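Local coordinates for Di-haem cytochrome c peroxidase family protein (Burkholderia thailandensis E264, PDB 6NX0), which probably reduces hydrogen peroxide as a diheme peroxidase of the bacterial cytochrome c peroxidase and MauG family, using two covalently attached c-type hemes, at residues 107-112 / 120-125; 132-137 / 158-163; 323-328 / 424-429. All blocks are in the same frame, centred on the assembly; numbering follows the deposited sequence.

Interaction 1 of 3, residues 107-112 / 120-125. With HEC (heme c), chain B.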
loop_
_atom_site.group_PDB
_atom_site.type_symbol
_atom_site.label_atom_id
_atom_site.label_comp_id
_atom_site.label_asym_id
_atom_site.label_seq_id
_atom_site.Cartn_x
_atom_site.Cartn_y
_atom_site.Cartn_z
ATOM N N ARG A 107 20.370 -0.758 -7.634
ATOM C CA ARG A 107 21.452 -1.531 -7.037
ATOM C C ARG A 107 21.196 -1.788 -5.557
ATOM O O ARG A 107 21.352 -2.914 -5.080
ATOM C CB ARG A 107 22.782 -0.791 -7.254
ATOM C CG ARG A 107 23.953 -1.494 -6.713
ATOM C CD ARG A 107 25.237 -0.749 -7.018
ATOM N NE ARG A 107 26.319 -1.488 -6.400
ATOM C CZ ARG A 107 27.602 -1.399 -6.738
ATOM N NH1 ARG A 107 27.988 -0.559 -7.688
ATOM N NH2 ARG A 107 28.481 -2.158 -6.106
ATOM N N VAL A 108 20.803 -0.749 -4.816
ATOM C CA VAL A 108 20.449 -0.894 -3.404
ATOM C C VAL A 108 19.292 -1.869 -3.250
ATOM O O VAL A 108 19.298 -2.746 -2.376
ATOM C CB VAL A 108 20.096 0.487 -2.807
ATOM C CG1 VAL A 108 19.556 0.355 -1.409
ATOM C CG2 VAL A 108 21.327 1.416 -2.838
ATOM N N PHE A 109 18.270 -1.716 -4.094
ATOM C CA PHE A 109 17.055 -2.520 -3.965
ATOM C C PHE A 109 17.322 -4.011 -4.044
ATOM O O PHE A 109 16.638 -4.804 -3.384
ATOM C CB PHE A 109 16.077 -2.116 -5.058
ATOM C CG PHE A 109 14.663 -2.591 -4.838
ATOM C CD1 PHE A 109 14.244 -3.819 -5.312
ATOM C CD2 PHE A 109 13.770 -1.805 -4.154
ATOM C CE1 PHE A 109 12.935 -4.234 -5.125
ATOM C CE2 PHE A 109 12.454 -2.209 -3.960
ATOM C CZ PHE A 109 12.043 -3.420 -4.440
ATOM N N PHE A 110 18.308 -4.421 -4.835
ATOM C CA PHE A 110 18.578 -5.832 -5.051
ATOM C C PHE A 110 19.794 -6.345 -4.284
ATOM O O PHE A 110 20.179 -7.507 -4.475
ATOM C CB PHE A 110 18.730 -6.088 -6.563
ATOM C CG PHE A 110 17.423 -6.049 -7.285
ATOM C CD1 PHE A 110 16.607 -7.164 -7.303
ATOM C CD2 PHE A 110 16.974 -4.886 -7.880
ATOM C CE1 PHE A 110 15.363 -7.129 -7.947
ATOM C CE2 PHE A 110 15.744 -4.833 -8.508
ATOM C CZ PHE A 110 14.933 -5.957 -8.544
ATOM N N ASP A 111 20.357 -5.544 -3.365
ATOM C CA ASP A 111 21.576 -5.925 -2.657
ATOM C C ASP A 111 21.250 -6.797 -1.448
ATOM O O ASP A 111 20.691 -6.292 -0.469
ATOM C CB ASP A 111 22.338 -4.683 -2.234
ATOM C CG ASP A 111 23.720 -4.993 -1.709
ATOM O OD1 ASP A 111 23.958 -6.132 -1.242
ATOM O OD2 ASP A 111 24.578 -4.091 -1.760
ATOM N N PRO A 112 21.577 -8.090 -1.463
ATOM C CA PRO A 112 21.231 -8.976 -0.341
ATOM C C PRO A 112 22.162 -8.845 0.853
ATOM O O PRO A 112 21.952 -9.518 1.865
ATOM C CB PRO A 112 21.338 -10.371 -0.974
ATOM C CG PRO A 112 22.463 -10.199 -1.989
ATOM C CD PRO A 112 22.340 -8.800 -2.516
ATOM N N MET A 120 18.826 -11.184 2.421
ATOM C CA MET A 120 17.538 -10.547 2.175
ATOM C C MET A 120 17.779 -9.147 1.621
ATOM O O MET A 120 18.526 -8.358 2.207
ATOM C CB MET A 120 16.722 -10.504 3.470
ATOM C CG MET A 120 15.596 -9.495 3.471
ATOM S SD MET A 120 14.429 -9.739 4.827
ATOM C CE MET A 120 13.466 -11.064 4.151
ATOM N N SER A 121 17.205 -8.867 0.454
ATOM C CA SER A 121 17.196 -7.545 -0.151
ATOM C C SER A 121 15.769 -7.003 -0.097
ATOM O O SER A 121 14.825 -7.710 0.271
ATOM C CB SER A 121 17.666 -7.612 -1.595
ATOM O OG SER A 121 16.714 -8.322 -2.370
ATOM N N CYS A 122 15.599 -5.756 -0.530
ATOM C CA CYS A 122 14.247 -5.232 -0.706
ATOM C C CYS A 122 13.393 -6.162 -1.554
ATOM O O CYS A 122 12.194 -6.343 -1.294
ATOM C CB CYS A 122 14.278 -3.860 -1.381
ATOM S SG CYS A 122 15.335 -2.611 -0.627
ATOM N N ALA A 123 13.986 -6.736 -2.598
ATOM C CA ALA A 123 13.253 -7.607 -3.501
ATOM C C ALA A 123 12.731 -8.872 -2.829
ATOM O O ALA A 123 11.817 -9.507 -3.379
ATOM C CB ALA A 123 14.152 -7.978 -4.675
ATOM N N SER A 124 13.285 -9.255 -1.664
ATOM C CA SER A 124 12.811 -10.407 -0.904
ATOM C C SER A 124 11.381 -10.255 -0.415
ATOM O O SER A 124 10.745 -11.262 -0.071
ATOM C CB SER A 124 13.717 -10.655 0.306
ATOM O OG SER A 124 15.054 -10.883 -0.104
ATOM N N CYS A 125 10.858 -9.031 -0.371
ATOM C CA CYS A 125 9.464 -8.774 -0.034
ATOM C C CYS A 125 8.721 -7.985 -1.097
ATOM O O CYS A 125 7.544 -7.668 -0.899
ATOM C CB CYS A 125 9.382 -8.027 1.295
ATOM S SG CYS A 125 10.076 -9.012 2.631
HETATM FE FE HEC B . 8.999 -2.734 1.924
HETATM C CHA HEC B . 6.038 -1.041 2.537
HETATM C CHB HEC B . 10.113 -0.095 0.101
HETATM C CHC HEC B . 12.217 -3.929 2.121
HETATM C CHD HEC B . 7.954 -5.347 3.909
HETATM N NA HEC B . 8.185 -0.965 1.348
HETATM C C1A HEC B . 6.968 -0.437 1.730
HETATM C C2A HEC B . 6.801 0.837 1.089
HETATM C C3A HEC B . 7.886 1.043 0.328
HETATM C C4A HEC B . 8.816 -0.034 0.551
HETATM C CMA HEC B . 8.219 2.299 -0.469
HETATM C CAA HEC B . 5.587 1.768 1.270
HETATM C CBA HEC B . 4.585 1.547 0.151
HETATM C CGA HEC B . 3.298 2.307 0.343
HETATM O O1A HEC B . 2.500 2.298 -0.639
HETATM O O2A HEC B . 3.020 2.778 1.489
HETATM N NB HEC B . 10.826 -2.135 1.275
HETATM C C1B HEC B . 11.065 -0.979 0.544
HETATM C C2B HEC B . 12.477 -0.905 0.282
HETATM C C3B HEC B . 13.085 -1.907 0.926
HETATM C C4B HEC B . 12.050 -2.715 1.525
HETATM C CMB HEC B . 13.135 0.210 -0.537
HETATM C CAB HEC B . 14.581 -2.281 0.944
HETATM C CBB HEC B . 15.377 -1.191 1.703
HETATM N NC HEC B . 9.895 -4.331 2.816
HETATM C C1C HEC B . 11.241 -4.661 2.723
HETATM C C2C HEC B . 11.376 -6.014 3.216
HETATM C C3C HEC B . 10.202 -6.445 3.686
HETATM C C4C HEC B . 9.252 -5.373 3.471
HETATM C CMC HEC B . 12.663 -6.845 3.090
HETATM C CAC HEC B . 9.800 -7.900 3.982
HETATM C CBC HEC B . 10.506 -8.442 5.233
HETATM N ND HEC B . 7.302 -3.134 2.963
HETATM C C1D HEC B . 7.078 -4.310 3.706
HETATM C C2D HEC B . 5.806 -4.185 4.369
HETATM C C3D HEC B . 5.257 -2.852 4.008
HETATM C C4D HEC B . 6.224 -2.252 3.130
HETATM C CMD HEC B . 5.220 -5.176 5.355
HETATM C CAD HEC B . 3.940 -2.225 4.501
HETATM C CBD HEC B . 4.163 -1.831 5.943
HETATM C CGD HEC B . 3.121 -0.861 6.471
HETATM O O1D HEC B . 2.195 -0.507 5.709
HETATM O O2D HEC B . 3.226 -0.544 7.689
HETATM O O HOH W 1 18.396 -4.558 -0.359
HETATM O O HOH W 2 18.341 -9.720 -4.846
HETATM O O HOH W 3 9.412 -1.724 3.822
#
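The Phe109 ring takes Cys122 CB over the centre of one face, 3.5 Å from the centroid and 12° off the ring normal, while Tyr259 meets the ring edge-to-face. Cys122 opens the CXXCH heme-attachment motif of a cytochrome c fold, so this contact joins the end of helix 99-109 to the loop that carries the heme. Phe109 CG lies anti to the backbone N (chi1 -165°), which sets one ring face against Cys122 CB; Cys122 SG lies obliquely to the same ring, a sulfur-aromatic contact 4.5 Å from the centroid. The Phe110 ring receives Phe109 CD1 on one face, water 2 in plane at its edge, and Ala123 CB obliquely, 3.6 Å from Phe110 CE1. Backbone ties are looser: Ala123 N gives Phe109 O a weak hydrogen bond. Water 1 does more, donating to Val108 O and Asp111 O and accepting from Cys122 N, and so links the C-terminal end of helix 99-109 to the first cysteine. Within the heme loop, Ser124 OG accepts from Ser121 N (3.0 Å). Two thioethers complete the attachment, Cys122 SG to CAB and Cys125 SG to CAC of the heme, each 1.8 Å long.

Interaction 2 of 3, residues 132-137 / 158-163. With HEC (heme c), chain B.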
loop_
_atom_site.group_PDB
_atom_site.type_symbol
_atom_site.label_atom_id
_atom_site.label_comp_id
_atom_site.label_asym_id
_atom_site.label_seq_id
_atom_site.Cartn_x
_atom_site.Cartn_y
_atom_site.Cartn_z
ATOM N N PHE A 132 6.434 -6.128 -7.824
ATOM C CA PHE A 132 7.119 -5.617 -6.635
ATOM C C PHE A 132 6.234 -5.748 -5.400
ATOM O O PHE A 132 6.331 -4.970 -4.455
ATOM C CB PHE A 132 7.609 -4.181 -6.863
ATOM C CG PHE A 132 8.681 -4.098 -7.904
ATOM C CD1 PHE A 132 8.369 -3.989 -9.254
ATOM C CD2 PHE A 132 10.011 -4.199 -7.538
ATOM C CE1 PHE A 132 9.372 -3.952 -10.230
ATOM C CE2 PHE A 132 11.014 -4.145 -8.488
ATOM C CZ PHE A 132 10.692 -4.036 -9.850
ATOM N N ALA A 133 5.415 -6.791 -5.375
ATOM C CA ALA A 133 4.673 -7.253 -4.221
ATOM C C ALA A 133 5.300 -8.545 -3.715
ATOM O O ALA A 133 6.085 -9.177 -4.427
ATOM C CB ALA A 133 3.208 -7.501 -4.604
ATOM N N PRO A 134 4.987 -8.983 -2.502
ATOM C CA PRO A 134 5.734 -10.121 -1.959
ATOM C C PRO A 134 5.342 -11.449 -2.582
ATOM O O PRO A 134 4.163 -11.755 -2.794
ATOM C CB PRO A 134 5.409 -10.086 -0.457
ATOM C CG PRO A 134 4.164 -9.323 -0.351
ATOM C CD PRO A 134 4.196 -8.307 -1.447
ATOM N N THR A 135 6.366 -12.248 -2.858
ATOM C CA THR A 135 6.221 -13.680 -3.033
ATOM C C THR A 135 6.601 -14.292 -1.686
ATOM O O THR A 135 7.758 -14.204 -1.259
ATOM C CB THR A 135 7.083 -14.183 -4.188
ATOM O OG1 THR A 135 6.587 -13.614 -5.408
ATOM C CG2 THR A 135 7.039 -15.676 -4.267
ATOM N N LEU A 136 5.603 -14.802 -0.978
ATOM C CA LEU A 136 5.766 -15.232 0.405
ATOM C C LEU A 136 6.562 -16.529 0.515
ATOM O O LEU A 136 6.447 -17.430 -0.325
ATOM C CB LEU A 136 4.396 -15.419 1.044
ATOM C CG LEU A 136 3.525 -14.162 1.145
ATOM C CD1 LEU A 136 2.152 -14.543 1.678
ATOM C CD2 LEU A 136 4.170 -13.084 2.031
ATOM N N SER A 137 7.375 -16.608 1.563
ATOM C CA SER A 137 8.139 -17.800 1.861
ATOM C C SER A 137 7.200 -18.929 2.275
ATOM O O SER A 137 6.045 -18.701 2.626
ATOM C CB SER A 137 9.119 -17.517 2.993
ATOM O OG SER A 137 8.382 -17.341 4.193
ATOM N N ARG A 158 2.692 -6.232 9.069
ATOM C CA ARG A 158 1.646 -6.028 8.091
ATOM C C ARG A 158 2.040 -6.734 6.806
ATOM O O ARG A 158 3.186 -7.136 6.622
ATOM C CB ARG A 158 1.407 -4.537 7.798
ATOM C CG ARG A 158 0.873 -3.749 8.984
ATOM C CD ARG A 158 0.509 -2.294 8.627
ATOM N NE ARG A 158 -0.043 -1.589 9.775
ATOM C CZ ARG A 158 0.335 -0.375 10.156
ATOM N NH1 ARG A 158 1.230 0.314 9.441
ATOM N NH2 ARG A 158 -0.212 0.155 11.249
ATOM N N ASN A 159 1.073 -6.838 5.899
ATOM C CA ASN A 159 1.344 -7.301 4.549
ATOM C C ASN A 159 2.070 -6.213 3.774
ATOM O O ASN A 159 1.943 -5.017 4.071
ATOM C CB ASN A 159 0.033 -7.663 3.845
ATOM C CG ASN A 159 0.242 -8.491 2.595
ATOM O OD1 ASN A 159 1.271 -9.145 2.414
ATOM N ND2 ASN A 159 -0.774 -8.503 1.733
ATOM N N ALA A 160 2.854 -6.627 2.782
ATOM C CA ALA A 160 3.544 -5.647 1.951
ATOM C C ALA A 160 2.787 -5.406 0.656
ATOM O O ALA A 160 2.287 -6.368 0.041
ATOM C CB ALA A 160 4.953 -6.111 1.599
ATOM N N PRO A 161 2.727 -4.148 0.224
ATOM C CA PRO A 161 2.089 -3.821 -1.053
ATOM C C PRO A 161 3.046 -3.936 -2.230
ATOM O O PRO A 161 4.269 -3.963 -2.092
ATOM C CB PRO A 161 1.680 -2.363 -0.845
ATOM C CG PRO A 161 2.834 -1.816 -0.062
ATOM C CD PRO A 161 3.175 -2.930 0.927
ATOM N N SER A 162 2.443 -3.970 -3.412
ATOM C CA SER A 162 3.164 -3.652 -4.629
ATOM C C SER A 162 3.757 -2.246 -4.564
ATOM O O SER A 162 3.115 -1.297 -4.106
ATOM C CB SER A 162 2.199 -3.756 -5.813
ATOM O OG SER A 162 2.722 -3.183 -7.004
ATOM N N LEU A 163 4.987 -2.103 -5.047
ATOM C CA LEU A 163 5.595 -0.780 -5.170
ATOM C C LEU A 163 5.429 -0.143 -6.537
ATOM O O LEU A 163 5.817 1.014 -6.702
ATOM C CB LEU A 163 7.083 -0.833 -4.829
ATOM C CG LEU A 163 7.429 -1.429 -3.467
ATOM C CD1 LEU A 163 8.933 -1.328 -3.193
ATOM C CD2 LEU A 163 6.658 -0.754 -2.367
HETATM FE FE HEC B . 8.999 -2.734 1.924
HETATM C CHA HEC B . 6.038 -1.041 2.537
HETATM C CHB HEC B . 10.113 -0.095 0.101
HETATM C CHC HEC B . 12.217 -3.929 2.121
HETATM C CHD HEC B . 7.954 -5.347 3.909
HETATM N NA HEC B . 8.185 -0.965 1.348
HETATM C C1A HEC B . 6.968 -0.437 1.730
HETATM C C2A HEC B . 6.801 0.837 1.089
HETATM C C3A HEC B . 7.886 1.043 0.328
HETATM C C4A HEC B . 8.816 -0.034 0.551
HETATM C CMA HEC B . 8.219 2.299 -0.469
HETATM C CAA HEC B . 5.587 1.768 1.270
HETATM C CBA HEC B . 4.585 1.547 0.151
HETATM C CGA HEC B . 3.298 2.307 0.343
HETATM O O1A HEC B . 2.500 2.298 -0.639
HETATM O O2A HEC B . 3.020 2.778 1.489
HETATM N NB HEC B . 10.826 -2.135 1.275
HETATM C C1B HEC B . 11.065 -0.979 0.544
HETATM C C2B HEC B . 12.477 -0.905 0.282
HETATM C C3B HEC B . 13.085 -1.907 0.926
HETATM C C4B HEC B . 12.050 -2.715 1.525
HETATM C CMB HEC B . 13.135 0.210 -0.537
HETATM C CAB HEC B . 14.581 -2.281 0.944
HETATM C CBB HEC B . 15.377 -1.191 1.703
HETATM N NC HEC B . 9.895 -4.331 2.816
HETATM C C1C HEC B . 11.241 -4.661 2.723
HETATM C C2C HEC B . 11.376 -6.014 3.216
HETATM C C3C HEC B . 10.202 -6.445 3.686
HETATM C C4C HEC B . 9.252 -5.373 3.471
HETATM C CMC HEC B . 12.663 -6.845 3.090
HETATM C CAC HEC B . 9.800 -7.900 3.982
HETATM C CBC HEC B . 10.506 -8.442 5.233
HETATM N ND HEC B . 7.302 -3.134 2.963
HETATM C C1D HEC B . 7.078 -4.310 3.706
HETATM C C2D HEC B . 5.806 -4.185 4.369
HETATM C C3D HEC B . 5.257 -2.852 4.008
HETATM C C4D HEC B . 6.224 -2.252 3.130
HETATM C CMD HEC B . 5.220 -5.176 5.355
HETATM C CAD HEC B . 3.940 -2.225 4.501
HETATM C CBD HEC B . 4.163 -1.831 5.943
HETATM C CGD HEC B . 3.121 -0.861 6.471
HETATM O O1D HEC B . 2.195 -0.507 5.709
HETATM O O2D HEC B . 3.226 -0.544 7.689
HETATM O O HOH W 3 9.412 -1.724 3.822
#
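Phe132 O is gripped by two N-H groups, Leu163 N at 3.2 Å and ND1 of His126, the axial ligand of this heme. The two segments are irregular loops of the cytochrome c fold, and here they form a second shell for the iron: the carbonyl that accepts from the histidine is itself held by 158-163, an arrangement consistent with fixing the imidazole's rotation. Leu163 N stands above the carbonyl plane, 63° out of it, and Ser162 CA adds a CA-H...O contact to the same oxygen. Pro134 meets Ala160 through CD and CG, with CD 3.1 Å from Ala160 O and 3.8 Å from Ala160 CB. On the heme side, Ala160 CB and Pro161 CD rest against pyrrole D, around C1D to C3D, while Leu163 CD2 lies 3.5 Å from C3A of pyrrole A. Arg158, extended from CG to NE, brings its guanidinium edge to the propionate of pyrrole D, and salt bridges to Asp192 and Asp345 further fix the group. Its heme bond runs from Arg158 NH1 to O2D, 2.8 Å long with an N-H...O angle of 146°.

Interaction 3 of 3, residues 323-328 / 424-429; sequences GYDAIA and NVNVNS. With HEC (heme c), chain C.
An Asx turn at Asn426 shapes the loop that meets the end of strand 324-325 beside the second heme c, within the C-terminal cytochrome c region. Asn426 OD1 accepts two backbone N-H groups, from Asn428 N at 3.1 Å and from Ser429 N at 2.9 Å, the latter on a lone pair in the carbonyl plane. The other end of the amide is also held: Asn426 ND2 donates to Ser429 OG, which lies 10° out of the amide plane, and reaches Asp325 OD1 in a weak bond of 3.3 Å. With both ends engaged, the amide has little freedom to flip. Its CG stands anti to the backbone N (chi1 -170°), which carries the amide across to the aspartate, their planes 35° apart. Asp325 OD1 also takes Ala326 N on its anti lone pair, and water 4 donates to Asn424 O and, weakly, to Asp325 OD1. The main backbone tie is Asn426 N to Ala326 O, 3.0 Å and in the carbonyl plane. Beside it Val425 CG1 packs on Ala328 CB at 3.7 Å, and Phe414 touches both residues. Ile327 CB points away from 424-429, and its CD1 lies 3.8 Å from heme CBD, with Tyr397, the axial ligand of the iron, close by, while Arg400 hydrogen-bonds to both Ile327 O and Asn426 O. At the heme rim, Asp325 OD2 lies 3.4 Å from CBC.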
loop_
_atom_site.group_PDB
_atom_site.type_symbol
_atom_site.label_atom_id
_atom_site.label_comp_id
_atom_site.label_asym_id
_atom_site.label_seq_id
_atom_site.Cartn_x
_atom_site.Cartn_y
_atom_site.Cartn_z
ATOM N N GLY A 323 -6.469 8.637 0.502
ATOM C CA GLY A 323 -7.103 8.930 1.765
ATOM C C GLY A 323 -7.122 7.725 2.677
ATOM O O GLY A 323 -6.530 6.686 2.393
ATOM N N TYR A 324 -7.813 7.889 3.801
ATOM C CA TYR A 324 -7.845 6.918 4.892
ATOM C C TYR A 324 -9.280 6.566 5.242
ATOM O O TYR A 324 -10.155 7.437 5.287
ATOM C CB TYR A 324 -7.131 7.484 6.145
ATOM C CG TYR A 324 -5.641 7.568 5.940
ATOM C CD1 TYR A 324 -5.050 8.612 5.221
ATOM C CD2 TYR A 324 -4.802 6.567 6.442
ATOM C CE1 TYR A 324 -3.681 8.640 4.998
ATOM C CE2 TYR A 324 -3.460 6.596 6.227
ATOM C CZ TYR A 324 -2.888 7.634 5.522
ATOM O OH TYR A 324 -1.519 7.588 5.343
ATOM N N ASP A 325 -9.531 5.284 5.485
ATOM C CA ASP A 325 -10.819 4.878 6.013
ATOM C C ASP A 325 -10.674 3.634 6.872
ATOM O O ASP A 325 -9.610 3.023 6.959
ATOM C CB ASP A 325 -11.830 4.663 4.885
ATOM C CG ASP A 325 -13.183 5.285 5.207
ATOM O OD1 ASP A 325 -13.700 5.073 6.333
ATOM O OD2 ASP A 325 -13.680 6.046 4.348
ATOM N N ALA A 326 -11.763 3.298 7.551
ATOM C CA ALA A 326 -11.795 2.271 8.585
ATOM C C ALA A 326 -12.845 1.253 8.173
ATOM O O ALA A 326 -14.032 1.420 8.468
ATOM C CB ALA A 326 -12.109 2.886 9.951
ATOM N N ILE A 327 -12.419 0.180 7.501
ATOM C CA ILE A 327 -13.369 -0.850 7.062
ATOM C C ILE A 327 -13.338 -2.098 7.942
ATOM O O ILE A 327 -14.191 -2.988 7.760
ATOM C CB ILE A 327 -13.179 -1.222 5.573
ATOM C CG1 ILE A 327 -11.868 -1.980 5.306
ATOM C CG2 ILE A 327 -13.245 0.030 4.690
ATOM C CD1 ILE A 327 -11.789 -2.595 3.897
ATOM N N ALA A 328 -12.397 -2.186 8.900
ATOM C CA ALA A 328 -12.417 -3.209 9.949
ATOM C C ALA A 328 -12.393 -4.636 9.384
ATOM O O ALA A 328 -13.231 -5.477 9.708
ATOM C CB ALA A 328 -13.633 -3.014 10.859
ATOM N N ASN A 424 -15.512 4.213 15.423
ATOM C CA ASN A 424 -14.748 4.861 14.374
ATOM C C ASN A 424 -14.970 4.182 13.031
ATOM O O ASN A 424 -14.652 4.769 11.993
ATOM C CB ASN A 424 -13.249 4.811 14.665
ATOM C CG ASN A 424 -12.784 5.779 15.751
ATOM O OD1 ASN A 424 -13.550 6.562 16.316
ATOM N ND2 ASN A 424 -11.488 5.705 16.056
ATOM N N VAL A 425 -15.433 2.930 13.062
ATOM C CA VAL A 425 -15.566 2.141 11.847
ATOM C C VAL A 425 -16.702 2.662 10.992
ATOM O O VAL A 425 -17.802 2.947 11.475
ATOM C CB VAL A 425 -15.771 0.659 12.188
ATOM C CG1 VAL A 425 -16.028 -0.135 10.909
ATOM C CG2 VAL A 425 -14.552 0.136 12.929
ATOM N N ASN A 426 -16.429 2.744 9.699
ATOM C CA ASN A 426 -17.389 3.124 8.682
ATOM C C ASN A 426 -18.551 2.145 8.588
ATOM O O ASN A 426 -18.355 0.989 8.196
ATOM C CB ASN A 426 -16.654 3.209 7.350
ATOM C CG ASN A 426 -17.489 3.819 6.269
ATOM O OD1 ASN A 426 -18.714 3.678 6.268
ATOM N ND2 ASN A 426 -16.835 4.505 5.335
ATOM N N VAL A 427 -19.749 2.594 8.981
ATOM C CA VAL A 427 -20.978 1.819 8.871
ATOM C C VAL A 427 -22.028 2.578 8.062
ATOM O O VAL A 427 -23.211 2.225 8.078
ATOM C CB VAL A 427 -21.540 1.391 10.242
ATOM C CG1 VAL A 427 -20.606 0.412 10.953
ATOM C CG2 VAL A 427 -21.848 2.625 11.133
ATOM N N ASN A 428 -21.608 3.601 7.330
ATOM C CA ASN A 428 -22.551 4.380 6.550
ATOM C C ASN A 428 -22.232 4.422 5.061
ATOM O O ASN A 428 -23.099 4.834 4.290
ATOM C CB ASN A 428 -22.662 5.804 7.127
ATOM C CG ASN A 428 -23.367 5.814 8.493
ATOM O OD1 ASN A 428 -24.575 5.586 8.588
ATOM N ND2 ASN A 428 -22.602 6.033 9.552
ATOM N N SER A 429 -21.058 3.968 4.616
ATOM C CA SER A 429 -20.787 3.909 3.184
ATOM C C SER A 429 -21.426 2.641 2.622
ATOM O O SER A 429 -21.222 1.556 3.169
ATOM C CB SER A 429 -19.284 3.891 2.889
ATOM O OG SER A 429 -18.654 5.153 3.087
HETATM FE FE HEC C . -11.517 -1.293 -0.697
HETATM C CHA HEC C . -8.622 -2.586 0.605
HETATM C CHB HEC C . -11.554 -3.758 -3.088
HETATM C CHC HEC C . -14.715 -0.427 -1.585
HETATM C CHD HEC C . -11.354 1.391 1.404
HETATM N NA HEC C . -10.288 -2.832 -1.186
HETATM C C1A HEC C . -9.113 -3.153 -0.533
HETATM C C2A HEC C . -8.617 -4.367 -1.127
HETATM C C3A HEC C . -9.367 -4.627 -2.204
HETATM C C4A HEC C . -10.443 -3.669 -2.262
HETATM C CMA HEC C . -9.290 -5.852 -3.111
HETATM C CAA HEC C . -7.296 -5.068 -0.737
HETATM C CBA HEC C . -6.124 -4.514 -1.530
HETATM C CGA HEC C . -4.768 -5.046 -1.135
HETATM O O1A HEC C . -3.776 -4.464 -1.670
HETATM O O2A HEC C . -4.636 -5.798 -0.128
HETATM N NB HEC C . -12.858 -1.924 -2.067
HETATM C C1B HEC C . -12.644 -2.936 -3.007
HETATM C C2B HEC C . -13.843 -3.066 -3.814
HETATM C C3B HEC C . -14.754 -2.203 -3.370
HETATM C C4B HEC C . -14.130 -1.440 -2.298
HETATM C CMB HEC C . -13.966 -4.031 -5.022
HETATM C CAB HEC C . -16.231 -2.032 -3.806
HETATM C CBB HEC C . -17.016 -3.345 -3.583
HETATM N NC HEC C . -12.760 0.233 -0.250
HETATM C C1C HEC C . -14.068 0.363 -0.675
HETATM C C2C HEC C . -14.615 1.529 -0.038
HETATM C C3C HEC C . -13.660 2.092 0.713
HETATM C C4C HEC C . -12.478 1.266 0.627
HETATM C CMC HEC C . -16.050 2.017 -0.339
HETATM C CAC HEC C . -13.696 3.479 1.374
HETATM C CBC HEC C . -14.814 3.478 2.438
HETATM N ND HEC C . -10.192 -0.691 0.696
HETATM C C1D HEC C . -10.343 0.466 1.469
HETATM C C2D HEC C . -9.352 0.440 2.504
HETATM C C3D HEC C . -8.576 -0.807 2.330
HETATM C C4D HEC C . -9.113 -1.440 1.156
HETATM C CMD HEC C . -9.121 1.475 3.600
HETATM C CAD HEC C . -7.429 -1.308 3.218
HETATM C CBD HEC C . -8.036 -2.057 4.387
HETATM C CGD HEC C . -7.002 -2.896 5.094
HETATM O O1D HEC C . -5.880 -3.055 4.554
HETATM O O2D HEC C . -7.375 -3.545 6.115
HETATM O O HOH W 4 -15.192 5.795 9.323
#

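In the fold
Interactions 1 and 2 touch the same heme and each other, with Phe109 of 107-112 packing on Leu163 and Phe132, and Cys125 O against Pro134. Interaction 3 belongs to the other heme, its centre about 35 Å from that of interaction 1 and about 24 Å from that of interaction 2. Interaction 2, buried and nearest the chain centre, rests on a shared backbone carbonyl and on proline, alanine and leucine packing, with an arginine held to a heme propionate. The other two are partly buried: interaction 1 combines aromatic packing with covalent heme attachment and bridging water, whereas interaction 3 is largely polar, built on a backbone bond and a weak asparagine-aspartate bond at a heme rim.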